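Local coordinates for protein giardin subunit alpha-1 (Giardia intestinalis, PDB 4EVF) that belongs to the calcium- and phosphatidylserine-binding annexins and takes part in attachment of the parasite to the intestinal mucosa and in cytoskeletal remodelling, at residues M227-A232 against K263-I268; Y233-A238 against K246-I251; V149-S154 against F178-S183. All blocks are in the same frame, centred on the assembly; numbering follows the deposited sequence.

How the contacts relate
Followed from the N terminus, the chain closes contact 3 first: the loop at V149-S154 meets F178-S183, enclosing helix 155-167 and most of helix 171-180. Contact 1 opens next, at the start of helix 227-240. Before it closes, contact 2 joins the following part of that helix to helix 245-255, so the smaller loop of contact 2 lies wholly within the larger one, which ends at K263-I268. Contacts 1 and 2 also touch, Y266 OH lying 3.0 Å from N236 ND2 in a probable hydrogen bond. Contact 3 stands apart, its centre about 23 Å from that of contact 1 and about 28 Å from that of contact 2.

Contact 1. Residues M227-A232 against K263-I268; sequences MHRLAA and KHAYKI
A232, A265 and Y266 carry most of this contact, a case of two small side chains letting helical backbones come close. The CA atoms of A232 and Y266 are only 5.0 Å apart, and the methyl groups of A232 and A265 meet at 4.1 Å between their CB atoms. The CB of A232 also rests against the backbone of the other segment, 4.0 Å from the N of Y266.

Two longer side chains from the start of helix 227-240 meet the methyl of A265: its CB lies 3.9 Å from CD2 of H228 and 4.0 Å from CG of R229. H228 reaches it because CG sits between the backbone N and the carbonyl carbon (chi1 70°), and the aliphatic part of R229 packs against one face of the imidazole.

Y266 meets A232 at its carbonyl end. With CG opposite the backbone N (chi1 -166°), the ring presents its edge to the carbonyl of A232, whose O lies near the ring plane and 3.6 Å from CD1. CE1 stands equally near that oxygen. The hydroxyl reaches beyond the contact to a hydrogen bond with D275, while the ring meets Y269 edge-to-face.

Both segments fall in the predicted fourth annexin repeat, where the contact sets the short helix 262-265 against the start of helix 227-240. No hydrogen bond crosses between them; the join depends on van der Waals fit and on a weakly polar approach of aromatic C-H groups to a carbonyl, with the tyrosine held at its far end by polar partners.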
ATOM      1  N   MET A 227       2.334  -0.924   8.710  1.00 20.56           N
ATOM      2  CA  MET A 227       1.938  -1.089   7.322  1.00 23.07           C
ATOM      3  C   MET A 227       0.969  -2.265   7.114  1.00 21.79           C
ATOM      4  O   MET A 227       0.088  -2.194   6.255  1.00 18.78           O
ATOM      5  CB  MET A 227       3.176  -1.246   6.440  1.00 22.69           C
ATOM      6  CG  MET A 227       3.959   0.042   6.248  1.00 26.75           C
ATOM      7  SD  MET A 227       3.037   1.277   5.304  1.00 29.75           S
ATOM      8  CE  MET A 227       3.792   2.783   5.910  1.00 25.37           C
ATOM      9  N   HIS A 228       1.133  -3.337   7.891  1.00 21.93           N
ATOM     10  CA  HIS A 228       0.243  -4.504   7.784  1.00 23.94           C
ATOM     11  C   HIS A 228      -1.159  -4.198   8.300  1.00 20.16           C
ATOM     12  O   HIS A 228      -2.134  -4.821   7.874  1.00 18.30           O
ATOM     13  CB  HIS A 228       0.815  -5.723   8.531  1.00 26.45           C
ATOM     14  CG  HIS A 228       0.809  -5.586  10.023  1.00 26.38           C
ATOM     15  ND1 HIS A 228       1.651  -4.724  10.697  1.00 30.60           N
ATOM     16  CD2 HIS A 228       0.078  -6.217  10.974  1.00 27.89           C
ATOM     17  CE1 HIS A 228       1.428  -4.821  11.997  1.00 28.43           C
ATOM     18  NE2 HIS A 228       0.482  -5.722  12.192  1.00 29.62           N
ATOM     19  N   ARG A 229      -1.249  -3.234   9.211  1.00 19.91           N
ATOM     20  CA  ARG A 229      -2.539  -2.794   9.734  1.00 22.25           C
ATOM     21  C   ARG A 229      -3.260  -1.867   8.758  1.00 19.36           C
ATOM     22  O   ARG A 229      -4.482  -1.884   8.676  1.00 18.61           O
ATOM     23  CB  ARG A 229      -2.378  -2.143  11.110  1.00 23.47           C
ATOM     24  CG  ARG A 229      -1.878  -3.116  12.168  1.00 26.84           C
ATOM     25  CD  ARG A 229      -1.734  -2.476  13.525  1.00 29.24           C
ATOM     26  NE  ARG A 229      -3.026  -2.304  14.187  1.00 31.25           N
ATOM     27  CZ  ARG A 229      -3.168  -2.038  15.483  1.00 31.23           C
ATOM     28  NH1 ARG A 229      -2.095  -1.922  16.256  1.00 36.06           N
ATOM     29  NH2 ARG A 229      -4.381  -1.893  16.006  1.00 32.70           N
ATOM     30  N   LEU A 230      -2.510  -1.044   8.031  1.00 17.41           N
ATOM     31  CA  LEU A 230      -3.112  -0.268   6.956  1.00 16.76           C
ATOM     32  C   LEU A 230      -3.536  -1.213   5.827  1.00 20.55           C
ATOM     33  O   LEU A 230      -4.625  -1.066   5.255  1.00 17.37           O
ATOM     34  CB  LEU A 230      -2.163   0.824   6.436  1.00 17.73           C
ATOM     35  CG  LEU A 230      -2.745   1.675   5.303  1.00 16.77           C
ATOM     36  CD1 LEU A 230      -4.063   2.356   5.744  1.00 17.88           C
ATOM     37  CD2 LEU A 230      -1.763   2.712   4.788  1.00 16.86           C
ATOM     38  N   ALA A 231      -2.668  -2.178   5.503  1.00 16.92           N
ATOM     39  CA  ALA A 231      -3.004  -3.209   4.522  1.00 20.93           C
ATOM     40  C   ALA A 231      -4.330  -3.912   4.858  1.00 16.50           C
ATOM     41  O   ALA A 231      -5.189  -4.075   3.994  1.00 17.61           O
ATOM     42  CB  ALA A 231      -1.878  -4.232   4.417  1.00 17.69           C
ATOM     43  N   ALA A 232      -4.480  -4.343   6.106  1.00 17.61           N
ATOM     44  CA  ALA A 232      -5.718  -5.002   6.541  1.00 17.48           C
ATOM     45  C   ALA A 232      -6.941  -4.135   6.221  1.00 19.40           C
ATOM     46  O   ALA A 232      -7.926  -4.610   5.649  1.00 18.08           O
ATOM     47  CB  ALA A 232      -5.670  -5.287   8.012  1.00 21.28           C
ATOM     48  N   LYS A 263      -3.302 -10.595   7.541  1.00 26.33           N
ATOM     49  CA  LYS A 263      -4.349 -11.564   7.869  1.00 26.48           C
ATOM     50  C   LYS A 263      -4.684 -11.621   9.368  1.00 28.48           C
ATOM     51  O   LYS A 263      -5.830 -11.871   9.751  1.00 26.87           O
ATOM     52  CB  LYS A 263      -4.016 -12.952   7.315  1.00 25.37           C
ATOM     53  CG  LYS A 263      -2.663 -13.473   7.710  1.00 30.33           C
ATOM     54  CD  LYS A 263      -2.351 -14.784   6.992  1.00 33.76           C
ATOM     55  CE  LYS A 263      -0.860 -15.089   7.061  1.00 32.76           C
ATOM     56  NZ  LYS A 263      -0.535 -16.417   6.477  1.00 39.40           N
ATOM     57  N   HIS A 264      -3.689 -11.368  10.212  1.00 26.27           N
ATOM     58  CA  HIS A 264      -3.882 -11.406  11.656  1.00 28.25           C
ATOM     59  C   HIS A 264      -4.535 -10.121  12.141  1.00 28.66           C
ATOM     60  O   HIS A 264      -5.435 -10.144  12.991  1.00 26.63           O
ATOM     61  CB  HIS A 264      -2.546 -11.650  12.359  1.00 30.12           C
ATOM     62  CG  HIS A 264      -1.854 -12.899  11.899  1.00 38.22           C
ATOM     63  ND1 HIS A 264      -2.266 -14.161  12.277  1.00 42.03           N
ATOM     64  CD2 HIS A 264      -0.798 -13.084  11.068  1.00 35.70           C
ATOM     65  CE1 HIS A 264      -1.488 -15.066  11.709  1.00 41.39           C
ATOM     66  NE2 HIS A 264      -0.588 -14.438  10.975  1.00 39.08           N
ATOM     67  N   ALA A 265      -4.096  -9.001  11.581  1.00 25.21           N
ATOM     68  CA  ALA A 265      -4.674  -7.710  11.919  1.00 24.89           C
ATOM     69  C   ALA A 265      -6.076  -7.589  11.341  1.00 23.67           C
ATOM     70  O   ALA A 265      -6.861  -6.739  11.758  1.00 25.24           O
ATOM     71  CB  ALA A 265      -3.796  -6.583  11.405  1.00 24.15           C
ATOM     72  N   TYR A 266      -6.377  -8.437  10.366  1.00 23.23           N
ATOM     73  CA  TYR A 266      -7.677  -8.410   9.699  1.00 25.74           C
ATOM     74  C   TYR A 266      -8.801  -8.934  10.600  1.00 23.03           C
ATOM     75  O   TYR A 266      -9.983  -8.691  10.341  1.00 25.65           O
ATOM     76  CB  TYR A 266      -7.630  -9.213   8.398  1.00 22.17           C
ATOM     77  CG  TYR A 266      -8.823  -8.957   7.509  1.00 25.34           C
ATOM     78  CD1 TYR A 266      -8.799  -7.935   6.563  1.00 24.54           C
ATOM     79  CD2 TYR A 266      -9.985  -9.714   7.631  1.00 24.01           C
ATOM     80  CE1 TYR A 266      -9.891  -7.680   5.755  1.00 24.30           C
ATOM     81  CE2 TYR A 266     -11.086  -9.465   6.820  1.00 23.92           C
ATOM     82  CZ  TYR A 266     -11.032  -8.446   5.891  1.00 19.54           C
ATOM     83  OH  TYR A 266     -12.102  -8.188   5.076  1.00 23.16           O
ATOM     84  N   LYS A 267      -8.426  -9.648  11.653  1.00 27.92           N
ATOM     85  CA  LYS A 267      -9.400 -10.287  12.540  1.00 28.87           C
ATOM     86  C   LYS A 267     -10.405  -9.309  13.142  1.00 29.25           C
ATOM     87  O   LYS A 267     -11.506  -9.710  13.534  1.00 32.87           O
ATOM     88  CB  LYS A 267      -8.693 -11.081  13.639  1.00 32.59           C
ATOM     89  CG  LYS A 267      -7.893 -12.246  13.102  1.00 36.06           C
ATOM     90  N   ILE A 268     -10.043  -8.032  13.207  1.00 27.70           N
ATOM     91  CA  ILE A 268     -10.981  -7.025  13.690  1.00 28.85           C
ATOM     92  C   ILE A 268     -12.131  -6.798  12.697  1.00 26.70           C
ATOM     93  O   ILE A 268     -13.174  -6.266  13.062  1.00 28.98           O
ATOM     94  CB  ILE A 268     -10.290  -5.679  14.009  1.00 25.57           C
ATOM     95  CG1 ILE A 268      -9.720  -5.051  12.743  1.00 27.56           C
ATOM     96  CG2 ILE A 268      -9.193  -5.872  15.047  1.00 34.08           C
ATOM     97  CD1 ILE A 268      -8.976  -3.768  12.990  1.00 30.68           C
TER

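Contact 2. Residues Y233-A238 against K246-I251; sequences YLINCA and KRMRRI
The helical segments 233-238 and 246-251, from helices 227-240 and 245-255, run nearly antiparallel, their N-to-C directions 156° apart and their axes 9.5 Å apart at closest approach, with the CA atoms of A238 and R247 nearest each other. The buried interface shows how an arginine can serve as both an apolar and a charged element.

R247 leaves its helix with CG opposite the backbone N (chi1 168°), and bends at chi2 and chi3 carry the guanidinium across to L234 and C237. Its CG touches A238, 4.1 Å from CB. Farther out, CD2 of L234 lies over one face of the guanidinium, offset toward the rim and 3.6 Å from NH1, while NH2 lies 3.5 Å from CB of C237. The charge is met outside the pair, by a salt bridge from NH1 to D97 on helix 92-100.

Beside this polar group the packing is hydrocarbon and sulfur. CG1 of I235 is shared by two neighbours, CD1 of I251 at 3.7 Å and SD of M248 at 3.8 Å. The I235 and M248 side chains cross at about a right angle, and the bent methionine also sets its CG 3.9 Å from CB of A238. CD1 of I251 reaches on to CB of L234. W292 of helix 284-292 touches both I235 and M248.

Both segments lie in the predicted fourth annexin repeat, and D97 in the predicted second. Antiparallel helices joined by a short loop recur in annexin repeats, and the buried arginine-aspartate pairing is consistent with the charged interface between repeats 2 and 4 at the centre of annexins.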
ATOM      1  N   TYR A 233      -6.862  -2.869   6.620  1.00 18.79           N
ATOM      2  CA  TYR A 233      -7.924  -1.892   6.395  1.00 17.33           C
ATOM      3  C   TYR A 233      -8.239  -1.649   4.912  1.00 20.84           C
ATOM      4  O   TYR A 233      -9.401  -1.592   4.496  1.00 16.66           O
ATOM      5  CB  TYR A 233      -7.544  -0.567   7.064  1.00 18.78           C
ATOM      6  CG  TYR A 233      -8.505   0.566   6.744  1.00 20.75           C
ATOM      7  CD1 TYR A 233      -9.829   0.518   7.174  1.00 23.13           C
ATOM      8  CD2 TYR A 233      -8.089   1.680   6.024  1.00 20.06           C
ATOM      9  CE1 TYR A 233     -10.713   1.540   6.893  1.00 21.82           C
ATOM     10  CE2 TYR A 233      -8.980   2.719   5.733  1.00 20.52           C
ATOM     11  CZ  TYR A 233     -10.291   2.635   6.173  1.00 21.30           C
ATOM     12  OH  TYR A 233     -11.196   3.649   5.898  1.00 20.93           O
ATOM     13  N   LEU A 234      -7.197  -1.463   4.115  1.00 20.18           N
ATOM     14  CA  LEU A 234      -7.393  -1.241   2.701  1.00 18.63           C
ATOM     15  C   LEU A 234      -7.874  -2.524   2.013  1.00 18.70           C
ATOM     16  O   LEU A 234      -8.655  -2.469   1.078  1.00 18.76           O
ATOM     17  CB  LEU A 234      -6.104  -0.697   2.064  1.00 24.45           C
ATOM     18  CG  LEU A 234      -5.641   0.739   2.385  1.00 27.74           C
ATOM     19  CD1 LEU A 234      -4.284   1.129   1.779  1.00 22.21           C
ATOM     20  CD2 LEU A 234      -6.702   1.785   2.063  1.00 18.91           C
ATOM     21  N   ILE A 235      -7.665  -3.671   2.512  1.00 16.60           N
ATOM     22  CA  ILE A 235      -8.217  -4.897   1.913  1.00 15.31           C
ATOM     23  C   ILE A 235      -9.683  -5.042   2.260  1.00 20.25           C
ATOM     24  O   ILE A 235     -10.498  -5.421   1.419  1.00 20.76           O
ATOM     25  CB  ILE A 235      -7.437  -6.141   2.363  1.00 18.31           C
ATOM     26  CG1 ILE A 235      -6.081  -6.169   1.658  1.00 17.21           C
ATOM     27  CG2 ILE A 235      -8.212  -7.423   2.079  1.00 17.08           C
ATOM     28  CD1 ILE A 235      -5.157  -7.251   2.197  1.00 18.49           C
ATOM     29  N   ASN A 236     -10.020  -4.704   3.498  1.00 16.51           N
ATOM     30  CA  ASN A 236     -11.413  -4.700   3.915  1.00 24.11           C
ATOM     31  C   ASN A 236     -12.250  -3.693   3.089  1.00 21.55           C
ATOM     32  O   ASN A 236     -13.359  -4.008   2.649  1.00 22.03           O
ATOM     33  CB  ASN A 236     -11.498  -4.445   5.422  1.00 22.03           C
ATOM     34  CG  ASN A 236     -12.918  -4.497   5.942  1.00 26.80           C
ATOM     35  OD1 ASN A 236     -13.502  -3.460   6.266  1.00 23.45           O
ATOM     36  ND2 ASN A 236     -13.481  -5.703   6.026  1.00 23.40           N
ATOM     37  N   CYS A 237     -11.703  -2.497   2.873  1.00 21.36           N
ATOM     38  CA  CYS A 237     -12.323  -1.500   2.011  1.00 20.99           C
ATOM     39  C   CYS A 237     -12.584  -2.082   0.626  1.00 23.66           C
ATOM     40  O   CYS A 237     -13.689  -1.956   0.098  1.00 24.25           O
ATOM     41  CB  CYS A 237     -11.457  -0.237   1.892  1.00 20.87           C
ATOM     42  SG  CYS A 237     -11.224   0.733   3.416  1.00 25.06           S
ATOM     43  N   ALA A 238     -11.573  -2.722   0.039  1.00 19.62           N
ATOM     44  CA  ALA A 238     -11.741  -3.349  -1.269  1.00 20.20           C
ATOM     45  C   ALA A 238     -12.839  -4.406  -1.252  1.00 23.24           C
ATOM     46  O   ALA A 238     -13.610  -4.532  -2.205  1.00 25.08           O
ATOM     47  CB  ALA A 238     -10.410  -3.968  -1.758  1.00 20.53           C
ATOM     48  N   LYS A 246      -9.008  -3.130  -8.763  1.00 22.71           N
ATOM     49  CA  LYS A 246      -7.909  -2.193  -9.014  1.00 27.50           C
ATOM     50  C   LYS A 246      -7.072  -1.924  -7.758  1.00 22.45           C
ATOM     51  O   LYS A 246      -5.845  -1.933  -7.829  1.00 23.22           O
ATOM     52  CB  LYS A 246      -8.411  -0.894  -9.651  1.00 26.40           C
ATOM     53  CG  LYS A 246      -9.128  -1.116 -10.976  1.00 28.87           C
ATOM     54  CD  LYS A 246      -8.817  -0.015 -11.970  1.00 33.95           C
ATOM     55  CE  LYS A 246      -9.258   1.341 -11.456  1.00 38.83           C
ATOM     56  NZ  LYS A 246      -8.391   2.446 -11.980  1.00 38.16           N
ATOM     57  N   ARG A 247      -7.740  -1.713  -6.623  1.00 18.38           N
ATOM     58  CA  ARG A 247      -7.050  -1.575  -5.335  1.00 18.18           C
ATOM     59  C   ARG A 247      -6.295  -2.836  -4.937  1.00 18.57           C
ATOM     60  O   ARG A 247      -5.176  -2.761  -4.429  1.00 17.52           O
ATOM     61  CB  ARG A 247      -8.030  -1.230  -4.215  1.00 21.56           C
ATOM     62  CG  ARG A 247      -7.427  -1.369  -2.816  1.00 24.03           C
ATOM     63  CD  ARG A 247      -7.344  -0.016  -2.112  1.00 26.29           C
ATOM     64  NE  ARG A 247      -8.644   0.362  -1.609  1.00 26.73           N
ATOM     65  CZ  ARG A 247      -8.990   1.571  -1.180  1.00 24.60           C
ATOM     66  NH1 ARG A 247      -8.137   2.594  -1.187  1.00 21.35           N
ATOM     67  NH2 ARG A 247     -10.220   1.746  -0.744  1.00 20.64           N
ATOM     68  N   MET A 248      -6.906  -3.994  -5.133  1.00 17.86           N
ATOM     69  CA  MET A 248      -6.238  -5.221  -4.732  1.00 19.21           C
ATOM     70  C   MET A 248      -4.983  -5.429  -5.566  1.00 19.43           C
ATOM     71  O   MET A 248      -3.973  -5.920  -5.057  1.00 17.07           O
ATOM     72  CB  MET A 248      -7.172  -6.435  -4.789  1.00 18.10           C
ATOM     73  CG  MET A 248      -8.126  -6.509  -3.589  1.00 17.07           C
ATOM     74  SD  MET A 248      -7.326  -6.321  -1.976  1.00 19.11           S
ATOM     75  CE  MET A 248      -6.546  -7.937  -1.837  1.00 20.39           C
ATOM     76  N   ARG A 249      -5.038  -5.018  -6.825  1.00 15.04           N
ATOM     77  CA  ARG A 249      -3.886  -5.162  -7.710  1.00 20.30           C
ATOM     78  C   ARG A 249      -2.771  -4.190  -7.317  1.00 22.04           C
ATOM     79  O   ARG A 249      -1.590  -4.552  -7.306  1.00 19.87           O
ATOM     80  CB  ARG A 249      -4.278  -4.947  -9.172  1.00 20.27           C
ATOM     81  CG  ARG A 249      -3.072  -4.966 -10.098  1.00 23.86           C
ATOM     82  CD  ARG A 249      -3.168  -3.898 -11.176  1.00 23.04           C
ATOM     83  NE  ARG A 249      -1.859  -3.603 -11.764  1.00 24.82           N
ATOM     84  CZ  ARG A 249      -1.678  -2.834 -12.831  1.00 24.15           C
ATOM     85  NH1 ARG A 249      -2.721  -2.301 -13.444  1.00 30.26           N
ATOM     86  NH2 ARG A 249      -0.454  -2.613 -13.297  1.00 27.16           N
ATOM     87  N   ARG A 250      -3.150  -2.955  -6.998  1.00 21.11           N
ATOM     88  CA  ARG A 250      -2.167  -1.987  -6.538  1.00 21.15           C
ATOM     89  C   ARG A 250      -1.446  -2.495  -5.294  1.00 20.00           C
ATOM     90  O   ARG A 250      -0.239  -2.697  -5.331  1.00 19.88           O
ATOM     91  CB  ARG A 250      -2.795  -0.611  -6.298  1.00 17.01           C
ATOM     92  CG  ARG A 250      -3.234   0.080  -7.597  1.00 18.41           C
ATOM     93  CD  ARG A 250      -3.637   1.529  -7.343  1.00 19.39           C
ATOM     94  NE  ARG A 250      -4.767   1.633  -6.417  1.00 20.31           N
ATOM     95  CZ  ARG A 250      -6.036   1.796  -6.793  1.00 20.51           C
ATOM     96  NH1 ARG A 250      -6.347   1.882  -8.080  1.00 19.74           N
ATOM     97  NH2 ARG A 250      -6.994   1.890  -5.876  1.00 17.48           N
ATOM     98  N   ILE A 251      -2.175  -2.741  -4.211  1.00 14.91           N
ATOM     99  CA  ILE A 251      -1.511  -3.062  -2.947  1.00 20.17           C
ATOM    100  C   ILE A 251      -0.881  -4.456  -2.912  1.00 21.45           C
ATOM    101  O   ILE A 251       0.169  -4.654  -2.289  1.00 21.43           O
ATOM    102  CB  ILE A 251      -2.424  -2.827  -1.708  1.00 22.01           C
ATOM    103  CG1 ILE A 251      -3.442  -3.952  -1.524  1.00 22.67           C
ATOM    104  CG2 ILE A 251      -3.145  -1.481  -1.800  1.00 20.20           C
ATOM    105  CD1 ILE A 251      -4.477  -3.622  -0.446  1.00 22.72           C
TER

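Contact 3. Residues V149-S154 against F178-S183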
ATOM      1  N   VAL A 149      10.536  13.322  12.700  1.00 26.83           N
ATOM      2  CA  VAL A 149      11.284  14.056  13.717  1.00 29.80           C
ATOM      3  C   VAL A 149      10.807  13.625  15.089  1.00 30.74           C
ATOM      4  O   VAL A 149       9.614  13.710  15.397  1.00 26.45           O
ATOM      5  CB  VAL A 149      11.065  15.578  13.578  1.00 30.42           C
ATOM      6  CG1 VAL A 149      11.608  16.317  14.795  1.00 31.11           C
ATOM      7  CG2 VAL A 149      11.698  16.105  12.289  1.00 34.22           C
ATOM      8  N   SER A 150      11.731  13.159  15.914  1.00 28.32           N
ATOM      9  CA  SER A 150      11.377  12.720  17.248  1.00 27.08           C
ATOM     10  C   SER A 150      10.612  13.807  17.984  1.00 27.33           C
ATOM     11  O   SER A 150      10.892  14.998  17.832  1.00 24.79           O
ATOM     12  CB  SER A 150      12.625  12.332  18.041  1.00 33.29           C
ATOM     13  OG  SER A 150      12.268  11.988  19.366  1.00 31.51           O
ATOM     14  N   ARG A 151       9.633  13.397  18.777  1.00 28.10           N
ATOM     15  CA  ARG A 151       8.818  14.360  19.507  1.00 30.10           C
ATOM     16  C   ARG A 151       9.349  14.667  20.911  1.00 34.21           C
ATOM     17  O   ARG A 151       9.866  13.787  21.596  1.00 29.37           O
ATOM     18  CB  ARG A 151       7.352  13.927  19.505  1.00 29.52           C
ATOM     19  CG  ARG A 151       6.821  13.933  18.079  1.00 25.48           C
ATOM     20  CD  ARG A 151       5.351  14.073  17.985  1.00 26.47           C
ATOM     21  NE  ARG A 151       4.842  15.368  18.423  1.00 28.20           N
ATOM     22  CZ  ARG A 151       4.726  16.451  17.654  1.00 25.41           C
ATOM     23  NH1 ARG A 151       5.142  16.443  16.395  1.00 24.32           N
ATOM     24  NH2 ARG A 151       4.211  17.558  18.160  1.00 25.78           N
ATOM     25  N   PRO A 152       9.222  15.938  21.327  1.00 36.82           N
ATOM     26  CA  PRO A 152       9.795  16.491  22.560  1.00 36.16           C
ATOM     27  C   PRO A 152       9.446  15.697  23.820  1.00 38.43           C
ATOM     28  O   PRO A 152      10.350  15.314  24.563  1.00 39.26           O
ATOM     29  CB  PRO A 152       9.177  17.896  22.635  1.00 33.91           C
ATOM     30  CG  PRO A 152       7.974  17.851  21.731  1.00 37.72           C
ATOM     31  CD  PRO A 152       8.381  16.925  20.627  1.00 31.53           C
ATOM     32  N   GLY A 153       8.163  15.447  24.053  1.00 36.87           N
ATOM     33  CA  GLY A 153       7.745  14.882  25.322  1.00 36.49           C
ATOM     34  C   GLY A 153       7.628  13.374  25.406  1.00 35.65           C
ATOM     35  O   GLY A 153       8.021  12.647  24.490  1.00 34.26           O
ATOM     36  N   SER A 154       7.088  12.911  26.533  1.00 33.30           N
ATOM     37  CA  SER A 154       6.755  11.510  26.739  1.00 33.23           C
ATOM     38  C   SER A 154       5.474  11.186  25.976  1.00 31.58           C
ATOM     39  O   SER A 154       4.796  12.096  25.510  1.00 28.76           O
ATOM     40  CB  SER A 154       6.498  11.278  28.214  1.00 31.89           C
ATOM     41  OG  SER A 154       5.352  12.013  28.604  1.00 29.72           O
ATOM     42  N   PHE A 178       0.895  14.217  12.394  1.00 20.39           N
ATOM     43  CA  PHE A 178       0.768  12.999  11.605  1.00 19.95           C
ATOM     44  C   PHE A 178       1.808  12.928  10.478  1.00 17.17           C
ATOM     45  O   PHE A 178       2.254  11.843  10.111  1.00 16.07           O
ATOM     46  CB  PHE A 178      -0.671  12.830  11.097  1.00 16.50           C
ATOM     47  CG  PHE A 178      -1.624  12.402  12.171  1.00 16.02           C
ATOM     48  CD1 PHE A 178      -1.751  11.063  12.495  1.00 18.76           C
ATOM     49  CD2 PHE A 178      -2.359  13.335  12.884  1.00 15.75           C
ATOM     50  CE1 PHE A 178      -2.609  10.655  13.503  1.00 20.09           C
ATOM     51  CE2 PHE A 178      -3.204  12.942  13.893  1.00 17.89           C
ATOM     52  CZ  PHE A 178      -3.339  11.596  14.201  1.00 20.81           C
ATOM     53  N   GLY A 179       2.218  14.083   9.961  1.00 18.65           N
ATOM     54  CA  GLY A 179       3.210  14.118   8.901  1.00 17.05           C
ATOM     55  C   GLY A 179       4.666  13.921   9.308  1.00 21.23           C
ATOM     56  O   GLY A 179       5.508  13.627   8.447  1.00 21.40           O
ATOM     57  N   THR A 180       4.981  14.064  10.600  1.00 20.72           N
ATOM     58  CA  THR A 180       6.385  13.999  11.042  1.00 22.46           C
ATOM     59  C   THR A 180       6.681  13.083  12.237  1.00 24.12           C
ATOM     60  O   THR A 180       7.851  12.857  12.580  1.00 21.74           O
ATOM     61  CB  THR A 180       6.957  15.414  11.376  1.00 24.43           C
ATOM     62  OG1 THR A 180       6.259  15.972  12.494  1.00 19.04           O
ATOM     63  CG2 THR A 180       6.845  16.364  10.181  1.00 25.34           C
ATOM     64  N   VAL A 181       5.648  12.578  12.897  1.00 17.53           N
ATOM     65  CA  VAL A 181       5.879  11.709  14.043  1.00 21.20           C
ATOM     66  C   VAL A 181       6.448  10.373  13.570  1.00 20.73           C
ATOM     67  O   VAL A 181       5.978   9.810  12.585  1.00 21.55           O
ATOM     68  CB  VAL A 181       4.600  11.476  14.884  1.00 19.71           C
ATOM     69  CG1 VAL A 181       3.615  10.598  14.131  1.00 16.61           C
ATOM     70  CG2 VAL A 181       4.955  10.838  16.214  1.00 20.11           C
ATOM     71  N   PRO A 182       7.483   9.872  14.261  1.00 20.74           N
ATOM     72  CA  PRO A 182       8.020   8.559  13.901  1.00 23.10           C
ATOM     73  C   PRO A 182       7.036   7.478  14.311  1.00 20.31           C
ATOM     74  O   PRO A 182       6.364   7.635  15.322  1.00 19.49           O
ATOM     75  CB  PRO A 182       9.316   8.464  14.725  1.00 24.52           C
ATOM     76  CG  PRO A 182       9.681   9.903  15.039  1.00 25.20           C
ATOM     77  CD  PRO A 182       8.344  10.581  15.227  1.00 21.89           C
ATOM     78  N   SER A 183       6.930   6.412  13.524  1.00 20.53           N
ATOM     79  CA  SER A 183       6.002   5.336  13.837  1.00 21.73           C
ATOM     80  C   SER A 183       6.269   4.743  15.211  1.00 24.89           C
ATOM     81  O   SER A 183       5.338   4.450  15.967  1.00 20.51           O
ATOM     82  CB  SER A 183       6.086   4.228  12.786  1.00 29.53           C
ATOM     83  OG  SER A 183       5.701   4.709  11.515  1.00 33.50           O
TER
HETATM   84  O   HOH W   1       7.455  15.233  14.901  1.00 20.56           O
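The guanidinium of R151 presents an edge to T180, whose OG1 lies near its plane but 4.1 Å from NH1. Water bridges the gap: one molecule donates to OG1 of T180 at 2.8 Å and to the carbonyl O of V149 at 2.7 Å, and accepts a weak bond from NH1 of R151. The rest of the guanidinium is engaged elsewhere, NE in a salt bridge with E158 and NH2 in a weak bond to Y173, while OG1 of T180 is also hydrogen-bonded to the backbone O of D176.

Bent at chi3 (67°), the R151 side chain crosses V181 at about a right angle, with CD 3.7 Å from CG2 of the valine. This is a junction in the all-helical annexin fold, where the loop leading into helix 155-167 passes the turn between helices 171-180 and 183-196. P182 occupies the N-cap position of the latter helix.

One direct hydrogen bond crosses the contact, from the backbone N of V149 to the O of T180 at 2.7 Å; it is nearly straight at the hydrogen (165°), with the donor in the carbonyl plane. CD of P182 comes in from the side to 3.4 Å from the O of V149, the same oxygen that accepts from the water, and CG of that ring comes within 3.9 Å of the N of S150. E185 on helix 183-196 receives two hydrogen bonds from the loop, one from OG of S150 and one from the backbone N of R151.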